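Endoglucanase E (PDB 2WAO) probably removes acetyl groups from plant cell-wall polysaccharides through this family 2 carbohydrate esterase domain, whose active site also binds cellulose chains. Local coordinates at residues 14-19 / 27-32; 33-38 / 88-93; 43-48 / 76-81; 119-124 / 165-170. One frame throughout, in Å; residues are numbered along the deposited sequence.

Contact 1: 14-19 / 27-32. With FMT (formic acid), chain L.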
loop_
_atom_site.group_PDB
_atom_site.type_symbol
_atom_site.label_atom_id
_atom_site.label_comp_id
_atom_site.label_asym_id
_atom_site.label_seq_id
_atom_site.Cartn_x
_atom_site.Cartn_y
_atom_site.Cartn_z
ATOM N N ASN A 14 0.912 12.124 -3.536
ATOM C CA ASN A 14 -0.086 11.188 -3.029
ATOM C C ASN A 14 0.536 10.120 -2.131
ATOM O O ASN A 14 1.078 9.160 -2.624
ATOM C CB ASN A 14 -0.762 10.470 -4.196
ATOM C CG ASN A 14 -1.579 11.406 -5.052
ATOM O OD1 ASN A 14 -2.199 12.341 -4.522
ATOM N ND2 ASN A 14 -1.578 11.184 -6.374
ATOM N N GLY A 15 0.459 10.309 -0.823
ATOM C CA GLY A 15 1.126 9.428 0.098
ATOM C C GLY A 15 1.500 10.200 1.347
ATOM O O GLY A 15 1.098 11.394 1.540
ATOM N N ARG A 16 2.251 9.528 2.194
ATOM C CA ARG A 16 2.909 10.153 3.328
ATOM C C ARG A 16 4.243 10.704 2.879
ATOM O O ARG A 16 5.197 9.949 2.615
ATOM C CB ARG A 16 3.076 9.181 4.523
ATOM C CG ARG A 16 1.730 8.719 5.111
ATOM C CD ARG A 16 2.009 7.890 6.337
ATOM N NE ARG A 16 0.793 7.429 7.011
ATOM C CZ ARG A 16 0.849 6.765 8.152
ATOM N NH1 ARG A 16 2.042 6.533 8.694
ATOM N NH2 ARG A 16 -0.268 6.335 8.757
ATOM N N PHE A 17 4.303 12.022 2.724
ATOM C CA PHE A 17 5.560 12.662 2.305
ATOM C C PHE A 17 6.124 13.536 3.443
ATOM O O PHE A 17 5.351 14.107 4.222
ATOM C CB PHE A 17 5.370 13.488 1.016
ATOM C CG PHE A 17 5.299 12.674 -0.245
ATOM C CD1 PHE A 17 6.388 12.603 -1.127
ATOM C CD2 PHE A 17 4.128 12.027 -0.597
ATOM C CE1 PHE A 17 6.311 11.852 -2.326
ATOM C CE2 PHE A 17 4.053 11.251 -1.780
ATOM C CZ PHE A 17 5.130 11.197 -2.658
ATOM N N ASP A 18 7.458 13.607 3.526
ATOM C CA ASP A 18 8.170 14.533 4.385
ATOM C C ASP A 18 8.687 15.700 3.521
ATOM O O ASP A 18 9.398 15.484 2.518
ATOM C CB ASP A 18 9.324 13.782 5.035
ATOM C CG ASP A 18 10.281 14.672 5.822
ATOM O OD1 ASP A 18 9.857 15.648 6.472
ATOM O OD2 ASP A 18 11.493 14.333 5.820
ATOM N N PHE A 19 8.337 16.927 3.906
ATOM C CA PHE A 19 8.742 18.109 3.115
ATOM C C PHE A 19 9.848 18.932 3.807
ATOM O O PHE A 19 10.109 20.078 3.423
ATOM C CB PHE A 19 7.487 18.952 2.826
ATOM C CG PHE A 19 6.471 18.254 1.945
ATOM C CD1 PHE A 19 6.619 18.264 0.560
ATOM C CD2 PHE A 19 5.363 17.583 2.497
ATOM C CE1 PHE A 19 5.693 17.650 -0.286
ATOM C CE2 PHE A 19 4.425 16.947 1.655
ATOM C CZ PHE A 19 4.596 16.984 0.256
ATOM N N CYS A 27 9.727 10.173 0.665
ATOM C CA CYS A 27 8.645 9.214 0.946
ATOM C C CYS A 27 9.244 7.813 1.075
ATOM O O CYS A 27 10.422 7.591 0.720
ATOM C CB CYS A 27 7.556 9.225 -0.115
ATOM S SG CYS A 27 8.129 8.529 -1.639
ATOM N N ALA A 28 8.445 6.886 1.607
ATOM C CA ALA A 28 8.939 5.534 1.879
ATOM C C ALA A 28 7.893 4.479 1.538
ATOM O O ALA A 28 8.196 3.461 0.918
ATOM C CB ALA A 28 9.341 5.403 3.324
ATOM N N TRP A 29 6.649 4.722 1.923
ATOM C CA TRP A 29 5.655 3.644 1.832
ATOM C C TRP A 29 5.334 3.204 0.411
ATOM O O TRP A 29 5.304 4.025 -0.532
ATOM C CB TRP A 29 4.386 3.994 2.594
ATOM C CG TRP A 29 4.624 4.222 4.070
ATOM C CD1 TRP A 29 4.675 5.438 4.705
ATOM C CD2 TRP A 29 4.867 3.231 5.083
ATOM N NE1 TRP A 29 4.906 5.258 6.064
ATOM C CE2 TRP A 29 5.031 3.921 6.317
ATOM C CE3 TRP A 29 4.898 1.815 5.087
ATOM C CZ2 TRP A 29 5.245 3.247 7.536
ATOM C CZ3 TRP A 29 5.110 1.152 6.288
ATOM C CH2 TRP A 29 5.295 1.865 7.503
ATOM N N SER A 30 5.063 1.897 0.266
ATOM C CA SER A 30 4.558 1.335 -0.998
ATOM C C SER A 30 3.498 2.251 -1.618
ATOM O O SER A 30 2.598 2.744 -0.942
ATOM C CB SER A 30 3.839 -0.000 -0.755
ATOM O OG SER A 30 4.687 -0.955 -0.208
ATOM N N GLY A 31 3.562 2.410 -2.924
ATOM C CA GLY A 31 2.462 3.067 -3.607
ATOM C C GLY A 31 2.484 4.599 -3.471
ATOM O O GLY A 31 1.596 5.272 -4.023
ATOM N N SER A 32 3.460 5.148 -2.733
ATOM C CA SER A 32 3.685 6.625 -2.760
ATOM C C SER A 32 3.749 7.031 -4.223
ATOM O O SER A 32 4.445 6.358 -5.022
ATOM C CB SER A 32 4.979 7.034 -2.068
ATOM O OG SER A 32 4.961 6.674 -0.695
HETATM C C FMT L . -3.079 12.372 -1.164
HETATM O O1 FMT L . -2.283 11.912 -0.329
HETATM O O2 FMT L . -3.667 11.724 -2.050
HETATM O O HOH W 1 2.940 6.996 1.254
HETATM O O HOH W 2 6.216 7.578 3.118
#
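F17 and C27 form a Cys sulfur-aromatic contact near one edge of the five-stranded antiparallel sheet of the N-terminal domain. C27 CB lies over one face of the F17 ring, 3.8 Å from its centroid, and makes a CH-pi contact. With chi1 near 70° the C27 sulfur is turned toward the same ring, and SG reaches F17 CE1 obliquely at 3.8 Å. No direct hydrogen bond joins the segments. Two waters do. Water 1 accepts from R16 N at 2.8 Å and donates to S32 OG. Water 2 donates to R16 O at 2.6 Å and accepts from A28 N. The backbone bond from S32 N to W29 O closes a type II turn, and S32 OG adds a second donor at 2.7 Å to W29 O. G15 N donates at 3.2 Å to O1 of a formic acid, probably from the crystallisation liquor. R16 CD passes 3.9 Å from W29 NE1, with the flat groups 84° apart. Elsewhere, R16 forms a salt bridge with E126 and bonds to Y196 O and Y198 O; W29 NE1 binds Y198 O. This is a domain interface, where the edge of a jelly-roll sandwich meets an SGNH-type hydrolase domain.

Contact 2: 33-38 / 88-93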
loop_
_atom_site.group_PDB
_atom_site.type_symbol
_atom_site.label_atom_id
_atom_site.label_comp_id
_atom_site.label_asym_id
_atom_site.label_seq_id
_atom_site.Cartn_x
_atom_site.Cartn_y
_atom_site.Cartn_z
ATOM N N ASN A 33 3.079 8.128 -4.592
ATOM C CA ASN A 33 3.111 8.532 -5.991
ATOM C C ASN A 33 2.978 10.026 -6.174
ATOM O O ASN A 33 2.434 10.711 -5.299
ATOM C CB ASN A 33 2.088 7.764 -6.866
ATOM C CG ASN A 33 0.668 8.053 -6.490
ATOM O OD1 ASN A 33 0.023 8.956 -7.067
ATOM N ND2 ASN A 33 0.155 7.298 -5.511
ATOM N N VAL A 34 3.577 10.503 -7.264
ATOM C CA VAL A 34 3.615 11.923 -7.591
ATOM C C VAL A 34 2.740 12.045 -8.835
ATOM O O VAL A 34 2.848 11.252 -9.780
ATOM C CB VAL A 34 5.078 12.378 -7.912
ATOM C CG1 VAL A 34 5.101 13.839 -8.258
ATOM C CG2 VAL A 34 6.015 12.101 -6.690
ATOM N N GLU A 35 1.850 13.020 -8.864
ATOM C CA GLU A 35 0.954 13.122 -9.993
ATOM C C GLU A 35 0.912 14.586 -10.499
ATOM O O GLU A 35 0.858 15.528 -9.711
ATOM C CB GLU A 35 -0.415 12.595 -9.573
ATOM C CG GLU A 35 -1.507 12.815 -10.553
ATOM C CD GLU A 35 -2.873 12.365 -10.016
ATOM O OE1 GLU A 35 -3.017 12.197 -8.768
ATOM O OE2 GLU A 35 -3.811 12.237 -10.844
ATOM N N LEU A 36 0.993 14.751 -11.807
ATOM C CA LEU A 36 1.067 16.111 -12.380
ATOM C C LEU A 36 0.579 16.120 -13.823
ATOM O O LEU A 36 0.495 15.079 -14.448
ATOM C CB LEU A 36 2.510 16.650 -12.261
ATOM C CG LEU A 36 3.626 15.854 -12.987
ATOM C CD1 LEU A 36 3.582 16.109 -14.512
ATOM C CD2 LEU A 36 4.982 16.242 -12.431
ATOM N N ASN A 37 0.258 17.307 -14.324
ATOM C CA ASN A 37 0.020 17.542 -15.734
ATOM C C ASN A 37 1.163 18.357 -16.331
ATOM O O ASN A 37 1.681 19.256 -15.680
ATOM C CB ASN A 37 -1.289 18.323 -15.924
ATOM C CG ASN A 37 -2.526 17.508 -15.524
ATOM O OD1 ASN A 37 -2.756 16.401 -16.025
ATOM N ND2 ASN A 37 -3.314 18.061 -14.625
ATOM N N PHE A 38 1.599 18.004 -17.534
ATOM C CA PHE A 38 2.628 18.796 -18.200
ATOM C C PHE A 38 2.258 19.009 -19.656
ATOM O O PHE A 38 1.487 18.227 -20.252
ATOM C CB PHE A 38 4.034 18.190 -18.064
ATOM C CG PHE A 38 4.231 16.917 -18.830
ATOM C CD1 PHE A 38 4.855 16.927 -20.093
ATOM C CD2 PHE A 38 3.826 15.701 -18.285
ATOM C CE1 PHE A 38 5.043 15.732 -20.840
ATOM C CE2 PHE A 38 4.031 14.495 -19.012
ATOM C CZ PHE A 38 4.650 14.526 -20.316
ATOM N N HIS A 88 -0.988 13.732 -18.813
ATOM C CA HIS A 88 -1.131 13.414 -17.390
ATOM C C HIS A 88 -0.078 12.364 -17.001
ATOM O O HIS A 88 0.048 11.351 -17.684
ATOM C CB HIS A 88 -2.535 12.891 -17.135
ATOM C CG HIS A 88 -2.777 12.475 -15.725
ATOM N ND1 HIS A 88 -2.971 11.155 -15.366
ATOM C CD2 HIS A 88 -2.849 13.193 -14.581
ATOM C CE1 HIS A 88 -3.172 11.087 -14.062
ATOM N NE2 HIS A 88 -3.097 12.306 -13.562
ATOM N N LEU A 89 0.639 12.600 -15.903
ATOM C CA LEU A 89 1.705 11.707 -15.445
ATOM C C LEU A 89 1.478 11.276 -14.007
ATOM O O LEU A 89 1.204 12.109 -13.152
ATOM C CB LEU A 89 3.048 12.401 -15.526
ATOM C CG LEU A 89 4.273 11.794 -14.854
ATOM C CD1 LEU A 89 4.620 10.445 -15.537
ATOM C CD2 LEU A 89 5.482 12.791 -14.912
ATOM N N VAL A 90 1.586 9.971 -13.757
ATOM C CA VAL A 90 1.675 9.484 -12.380
ATOM C C VAL A 90 3.034 8.768 -12.273
ATOM O O VAL A 90 3.370 7.947 -13.152
ATOM C CB VAL A 90 0.547 8.498 -12.050
ATOM C CG1 VAL A 90 0.803 7.840 -10.695
ATOM C CG2 VAL A 90 -0.812 9.181 -12.106
ATOM N N LEU A 91 3.826 9.120 -11.260
ATOM C CA LEU A 91 5.096 8.398 -10.997
ATOM C C LEU A 91 4.921 7.575 -9.707
ATOM O O LEU A 91 4.729 8.144 -8.627
ATOM C CB LEU A 91 6.270 9.395 -10.907
ATOM C CG LEU A 91 7.637 8.819 -10.572
ATOM C CD1 LEU A 91 8.066 7.739 -11.599
ATOM C CD2 LEU A 91 8.713 9.934 -10.466
ATOM N N TRP A 92 4.996 6.244 -9.810
ATOM C CA TRP A 92 4.543 5.343 -8.737
ATOM C C TRP A 92 5.710 4.560 -8.135
ATOM O O TRP A 92 6.527 3.959 -8.871
ATOM C CB TRP A 92 3.508 4.373 -9.322
ATOM C CG TRP A 92 2.861 3.405 -8.347
ATOM C CD1 TRP A 92 3.399 2.238 -7.835
ATOM C CD2 TRP A 92 1.570 3.552 -7.742
ATOM N NE1 TRP A 92 2.514 1.670 -6.953
ATOM C CE2 TRP A 92 1.376 2.440 -6.898
ATOM C CE3 TRP A 92 0.539 4.511 -7.859
ATOM C CZ2 TRP A 92 0.186 2.245 -6.166
ATOM C CZ3 TRP A 92 -0.644 4.319 -7.105
ATOM C CH2 TRP A 92 -0.812 3.169 -6.305
ATOM N N LYS A 93 5.820 4.590 -6.808
ATOM C CA LYS A 93 6.848 3.835 -6.120
ATOM C C LYS A 93 6.316 2.389 -5.967
ATOM O O LYS A 93 5.373 2.103 -5.185
ATOM C CB LYS A 93 7.167 4.434 -4.746
ATOM C CG LYS A 93 8.326 3.695 -4.043
ATOM C CD LYS A 93 8.563 4.292 -2.614
ATOM C CE LYS A 93 9.909 3.843 -2.026
ATOM N NZ LYS A 93 9.839 2.582 -1.161
#
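E35 and H88 sit on one face of an antiparallel strand pair, 33-38 with 88-93, in the N-terminal jelly-roll domain. H88 NE2 donates to E35 OE2 at 2.8 Å. The carboxylate offers its anti lone pair, and OE2 lies in the imidazole plane; the two planes are turned 70° apart. Both side chains leave anti to their backbone N (chi1 171° for E35, 177° for H88), which lets them meet diagonally above the strands. N37 OD1 touches the same imidazole at its edge, 3.5 Å from H88 CD2, while N37 ND2 binds A116 O. At the other end of the face N33 ND2 comes obliquely to the indole, 3.5 Å from W92 CZ3. The N33 amide is held from outside, OD1 by N14 and ND2 by G31 O, while W92 NE1 binds S154. Between the strands, V34 and L91 exchange two backbone bonds, L91 N to V34 O being the shorter at 2.8 Å; L36 and L89 likewise. These four residues face the interior of the beta sandwich, where F104 of the second sheet covers V34 and L91. L36 CD1 packs 3.8 Å from L89 CD2. The F38 ring edge meets L89 CB.

Contact 3: 43-48 / 76-81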
loop_
_atom_site.group_PDB
_atom_site.type_symbol
_atom_site.label_atom_id
_atom_site.label_comp_id
_atom_site.label_asym_id
_atom_site.label_seq_id
_atom_site.Cartn_x
_atom_site.Cartn_y
_atom_site.Cartn_z
ATOM N N ALA A 43 9.244 14.001 -20.443
ATOM C CA ALA A 43 9.400 14.288 -19.044
ATOM C C ALA A 43 10.518 13.471 -18.436
ATOM O O ALA A 43 10.661 12.272 -18.722
ATOM C CB ALA A 43 8.111 14.005 -18.320
ATOM N N SER A 44 11.267 14.123 -17.559
ATOM C CA SER A 44 12.386 13.523 -16.849
ATOM C C SER A 44 12.232 13.833 -15.358
ATOM O O SER A 44 11.580 14.806 -14.989
ATOM C CB SER A 44 13.720 14.076 -17.371
ATOM O OG SER A 44 14.001 13.636 -18.696
ATOM N N VAL A 45 12.864 13.033 -14.509
ATOM C CA VAL A 45 12.832 13.251 -13.068
ATOM C C VAL A 45 14.188 12.864 -12.481
ATOM O O VAL A 45 14.841 11.957 -12.995
ATOM C CB VAL A 45 11.667 12.412 -12.390
ATOM C CG1 VAL A 45 11.927 10.919 -12.500
ATOM C CG2 VAL A 45 11.462 12.812 -10.899
ATOM N N THR A 46 14.605 13.556 -11.427
ATOM C CA THR A 46 15.761 13.134 -10.660
ATOM C C THR A 46 15.285 12.526 -9.351
ATOM O O THR A 46 14.495 13.135 -8.608
ATOM C CB THR A 46 16.705 14.329 -10.387
ATOM O OG1 THR A 46 17.071 14.913 -11.654
ATOM C CG2 THR A 46 17.964 13.867 -9.661
ATOM N N ILE A 47 15.758 11.304 -9.102
ATOM C CA ILE A 47 15.354 10.520 -7.939
ATOM C C ILE A 47 16.583 10.092 -7.146
ATOM O O ILE A 47 17.535 9.522 -7.728
ATOM C CB ILE A 47 14.612 9.234 -8.382
ATOM C CG1 ILE A 47 13.232 9.621 -8.959
ATOM C CG2 ILE A 47 14.486 8.241 -7.162
ATOM C CD1 ILE A 47 12.598 8.549 -9.865
ATOM N N LYS A 48 16.545 10.325 -5.839
ATOM C CA LYS A 48 17.504 9.692 -4.933
ATOM C C LYS A 48 16.832 8.548 -4.185
ATOM O O LYS A 48 15.728 8.723 -3.663
ATOM C CB LYS A 48 18.079 10.727 -3.962
ATOM C CG LYS A 48 19.077 10.139 -2.948
ATOM C CD LYS A 48 19.706 11.251 -2.129
ATOM C CE LYS A 48 20.246 10.695 -0.835
ATOM N NZ LYS A 48 20.617 11.840 0.010
ATOM N N VAL A 76 16.384 10.289 -14.778
ATOM C CA VAL A 76 15.771 9.279 -15.585
ATOM C C VAL A 76 14.828 9.967 -16.547
ATOM O O VAL A 76 13.995 10.771 -16.128
ATOM C CB VAL A 76 14.964 8.283 -14.652
ATOM C CG1 VAL A 76 14.101 7.349 -15.473
ATOM C CG2 VAL A 76 15.932 7.485 -13.787
ATOM N N LYS A 77 14.947 9.671 -17.840
ATOM C CA LYS A 77 13.915 10.112 -18.801
ATOM C C LYS A 77 12.692 9.212 -18.684
ATOM O O LYS A 77 12.749 8.015 -19.027
ATOM C CB LYS A 77 14.460 10.120 -20.242
ATOM C CG LYS A 77 13.405 10.339 -21.337
ATOM C CD LYS A 77 12.986 11.796 -21.426
ATOM C CE LYS A 77 14.177 12.703 -21.757
ATOM N NZ LYS A 77 14.593 12.498 -23.170
ATOM N N LEU A 78 11.581 9.775 -18.205
ATOM C CA LEU A 78 10.369 8.989 -17.980
ATOM C C LEU A 78 9.642 8.585 -19.242
ATOM O O LEU A 78 9.142 7.461 -19.344
ATOM C CB LEU A 78 9.393 9.705 -17.033
ATOM C CG LEU A 78 9.876 9.947 -15.586
ATOM C CD1 LEU A 78 8.739 10.684 -14.885
ATOM C CD2 LEU A 78 10.273 8.590 -14.869
ATOM N N VAL A 79 9.553 9.495 -20.208
ATOM C CA VAL A 79 8.802 9.242 -21.412
ATOM C C VAL A 79 9.291 10.283 -22.403
ATOM O O VAL A 79 9.717 11.356 -22.009
ATOM C CB VAL A 79 7.257 9.407 -21.168
ATOM C CG1 VAL A 79 6.882 10.884 -20.771
ATOM C CG2 VAL A 79 6.467 8.926 -22.369
ATOM N N SER A 80 9.227 9.952 -23.685
ATOM C CA SER A 80 9.623 10.910 -24.715
ATOM C C SER A 80 8.962 10.569 -26.042
ATOM O O SER A 80 8.317 9.519 -26.192
ATOM C CB SER A 80 11.142 10.977 -24.855
ATOM O OG SER A 80 11.667 9.693 -25.173
ATOM N N GLY A 81 9.040 11.512 -26.976
ATOM C CA GLY A 81 8.518 11.292 -28.312
ATOM C C GLY A 81 7.020 11.350 -28.383
ATOM O O GLY A 81 6.442 10.846 -29.337
#
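L78 reaches across to A43 and V45, and its side chain can be followed outward. L78 CB rests 3.3 Å from A43 O. CG stands beside the backbone N (chi1 -64°), which carries it obliquely across V45, with L78 CG 3.8 Å from V45 CG1. The chain forks at CG. CD2 comes closer to the same methyl, L78 CD2 to V45 CG1 being 3.7 Å, while CD1 lies slightly farther from it. Beyond V45 the leucine also packs on L89 and L91 of the facing sheet and on F67, so its tip belongs to the hydrophobic core of the jelly-roll sandwich.

The extra residue of a classic beta bulge lets L78 and V79 both face A43, and the register shifts by one residue there. A43 O accepts from L78 N at 2.7 Å and more weakly from V79 N. A43 N donates to V79 O at 3.1 Å. Past the bulge the antiparallel pairing is regular: V45 and V76 exchange two bonds, with V76 N donating to V45 O at 2.9 Å. The strand that carries the bulge, 73-79, is outermost in its five-stranded sheet.

On the other face K77 folds back on itself, bent at chi2, chi3 and chi4. Its chain passes A43 with K77 CD 3.6 Å from A43 O. The ammonium makes a long, weak ion pair with E42. V79 keeps to the inner side, where V79 CG1 is 4.2 Å from A43 CB and the side chain also touches L64.

Contact 4: 119-124 / 165-170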
loop_
_atom_site.group_PDB
_atom_site.type_symbol
_atom_site.label_atom_id
_atom_site.label_comp_id
_atom_site.label_asym_id
_atom_site.label_seq_id
_atom_site.Cartn_x
_atom_site.Cartn_y
_atom_site.Cartn_z
ATOM N N LYS A 119 -7.272 17.925 -9.650
ATOM C CA LYS A 119 -7.955 18.079 -8.366
ATOM C C LYS A 119 -7.692 16.804 -7.548
ATOM O O LYS A 119 -7.832 15.720 -8.075
ATOM C CB LYS A 119 -9.461 18.274 -8.638
ATOM C CG LYS A 119 -10.389 18.340 -7.408
ATOM C CD LYS A 119 -11.920 18.315 -7.820
ATOM C CE LYS A 119 -12.757 17.319 -6.971
ATOM N NZ LYS A 119 -12.228 15.888 -7.059
ATOM N N PRO A 120 -7.301 16.936 -6.265
ATOM C CA PRO A 120 -7.116 15.778 -5.382
ATOM C C PRO A 120 -8.447 15.028 -5.231
ATOM O O PRO A 120 -9.516 15.648 -5.283
ATOM C CB PRO A 120 -6.713 16.391 -4.045
ATOM C CG PRO A 120 -6.400 17.810 -4.327
ATOM C CD PRO A 120 -7.089 18.215 -5.569
ATOM N N LEU A 121 -8.383 13.702 -5.137
ATOM C CA LEU A 121 -9.593 12.890 -5.027
ATOM C C LEU A 121 -10.235 13.106 -3.657
ATOM O O LEU A 121 -9.541 13.153 -2.642
ATOM C CB LEU A 121 -9.270 11.410 -5.233
ATOM C CG LEU A 121 -8.699 11.057 -6.605
ATOM C CD1 LEU A 121 -8.326 9.569 -6.709
ATOM C CD2 LEU A 121 -9.742 11.410 -7.630
ATOM N N GLU A 122 -11.558 13.219 -3.635
ATOM C CA GLU A 122 -12.283 13.369 -2.378
ATOM C C GLU A 122 -12.333 12.067 -1.558
ATOM O O GLU A 122 -12.280 12.106 -0.329
ATOM C CB GLU A 122 -13.707 13.854 -2.677
ATOM C CG GLU A 122 -13.712 15.211 -3.385
ATOM C CD GLU A 122 -13.472 16.389 -2.434
ATOM O OE1 GLU A 122 -13.675 16.222 -1.193
ATOM O OE2 GLU A 122 -13.102 17.494 -2.931
ATOM N N ARG A 123 -12.412 10.935 -2.255
ATOM C CA ARG A 123 -12.474 9.616 -1.607
ATOM C C ARG A 123 -11.065 9.219 -1.266
ATOM O O ARG A 123 -10.131 9.354 -2.100
ATOM C CB ARG A 123 -13.098 8.577 -2.543
ATOM C CG ARG A 123 -14.556 8.927 -2.900
ATOM C CD ARG A 123 -15.041 7.988 -3.918
ATOM N NE ARG A 123 -16.495 8.101 -4.116
ATOM C CZ ARG A 123 -17.167 7.370 -5.003
ATOM N NH1 ARG A 123 -16.528 6.508 -5.777
ATOM N NH2 ARG A 123 -18.489 7.500 -5.128
ATOM N N LYS A 124 -10.902 8.755 -0.035
ATOM C CA LYS A 124 -9.568 8.469 0.507
ATOM C C LYS A 124 -9.629 7.176 1.325
ATOM O O LYS A 124 -10.538 6.981 2.163
ATOM C CB LYS A 124 -9.087 9.583 1.422
ATOM C CG LYS A 124 -8.835 10.920 0.733
ATOM C CD LYS A 124 -8.585 11.966 1.816
ATOM C CE LYS A 124 -8.055 13.264 1.236
ATOM N NZ LYS A 124 -9.189 13.943 0.569
ATOM N N ASN A 165 -10.619 1.400 -8.694
ATOM C CA ASN A 165 -12.032 0.999 -8.933
ATOM C C ASN A 165 -12.977 2.044 -8.334
ATOM O O ASN A 165 -14.002 2.377 -8.936
ATOM C CB ASN A 165 -12.413 -0.366 -8.295
ATOM C CG ASN A 165 -11.844 -1.590 -9.034
ATOM O OD1 ASN A 165 -11.796 -2.720 -8.466
ATOM N ND2 ASN A 165 -11.405 -1.392 -10.258
ATOM N N LEU A 166 -12.620 2.566 -7.151
ATOM C CA LEU A 166 -13.469 3.507 -6.400
ATOM C C LEU A 166 -13.212 4.981 -6.655
ATOM O O LEU A 166 -13.862 5.839 -6.035
ATOM C CB LEU A 166 -13.355 3.245 -4.888
ATOM C CG LEU A 166 -13.771 1.842 -4.421
ATOM C CD1 LEU A 166 -13.239 1.576 -3.018
ATOM C CD2 LEU A 166 -15.262 1.607 -4.476
ATOM N N ASN A 167 -12.271 5.309 -7.530
ATOM C CA ASN A 167 -11.854 6.698 -7.755
ATOM C C ASN A 167 -11.413 7.387 -6.443
ATOM O O ASN A 167 -11.743 8.550 -6.168
ATOM C CB ASN A 167 -12.972 7.504 -8.434
ATOM C CG ASN A 167 -12.457 8.792 -9.047
ATOM O OD1 ASN A 167 -11.383 8.806 -9.629
ATOM N ND2 ASN A 167 -13.226 9.872 -8.927
ATOM N N ALA A 168 -10.619 6.643 -5.684
ATOM C CA ALA A 168 -10.141 7.049 -4.377
ATOM C C ALA A 168 -8.624 7.100 -4.363
ATOM O O ALA A 168 -7.955 6.361 -5.079
ATOM C CB ALA A 168 -10.628 6.067 -3.348
ATOM N N SER A 169 -8.055 7.963 -3.556
ATOM C CA SER A 169 -6.603 7.857 -3.343
ATOM C C SER A 169 -6.351 6.825 -2.234
ATOM O O SER A 169 -7.271 6.455 -1.476
ATOM C CB SER A 169 -6.041 9.231 -2.985
ATOM O OG SER A 169 -6.622 9.657 -1.797
ATOM N N ALA A 170 -5.123 6.324 -2.152
ATOM C CA ALA A 170 -4.833 5.315 -1.125
ATOM C C ALA A 170 -3.445 5.554 -0.560
ATOM O O ALA A 170 -2.516 5.883 -1.313
ATOM C CB ALA A 170 -4.971 3.911 -1.681
HETATM O O HOH W 3 -6.908 12.346 -2.132
HETATM O O HOH W 4 -13.001 10.920 -5.244
#
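R123 supplies both direct hydrogen bonds between 119-124 and 165-170. Its carbonyl O accepts from S169 N at 2.9 Å. Its side chain is stretched out as far as NE along the end of a helix, and NH1 donates to L166 O at 2.8 Å. L166 O lies almost exactly in the guanidinium plane, but NH1 stands 37° out of the L166 carbonyl plane. N167 adopts positive phi in a Schellman motif that ends this helix, so the cation probably also gains from the carbonyl-rich helix terminus. The same guanidinium makes a cation-pi contact with W333.

Water-mediated bonds come next. Water 4 accepts from R123 N and donates to N167 O at 2.8 Å. Water 3 donates to L121 O and is bonded to S169 OG, which also binds Y212.

The backbone pairing is parallel, K124 beside S169. Strand 123-129 is followed by helical segments and then by strand 168-174 at its side, a beta-alpha-beta crossover at one edge of the five-stranded parallel sheet of the SGNH hydrolase domain.

Van der Waals contacts complete the account. L121 lies across the backbone of 167-169, with L121 CD1 3.4 Å from A168 C, while L121 CD2 is 3.7 Å from N167 OD1; these side chains are nearly perpendicular. R123 CB meets A168 CB at 3.6 Å. K124 CG rests 3.6 Å from S169 OG.

Overall arrangement
From the N terminus, contact 1 closes first, a short loop whose two ends are bridged by water. The chain runs straight on from 27-32 into 33-38, the first strand of contact 2, and N14 N probably bonds to N33 O, so contacts 1 and 2 touch. Contact 2 closes only at 88-93. Contact 3 opens and closes within that span and belongs to the opposing sheet. L78 and V45 of contact 3 pack on L89 and L91 of contact 2, joining the two layers of the sandwich. Contact 4 follows in series and starts the parallel sheet of the hydrolase domain. It touches none of the others; its nearest atoms lie about 5 Å from contacts 1 and 2.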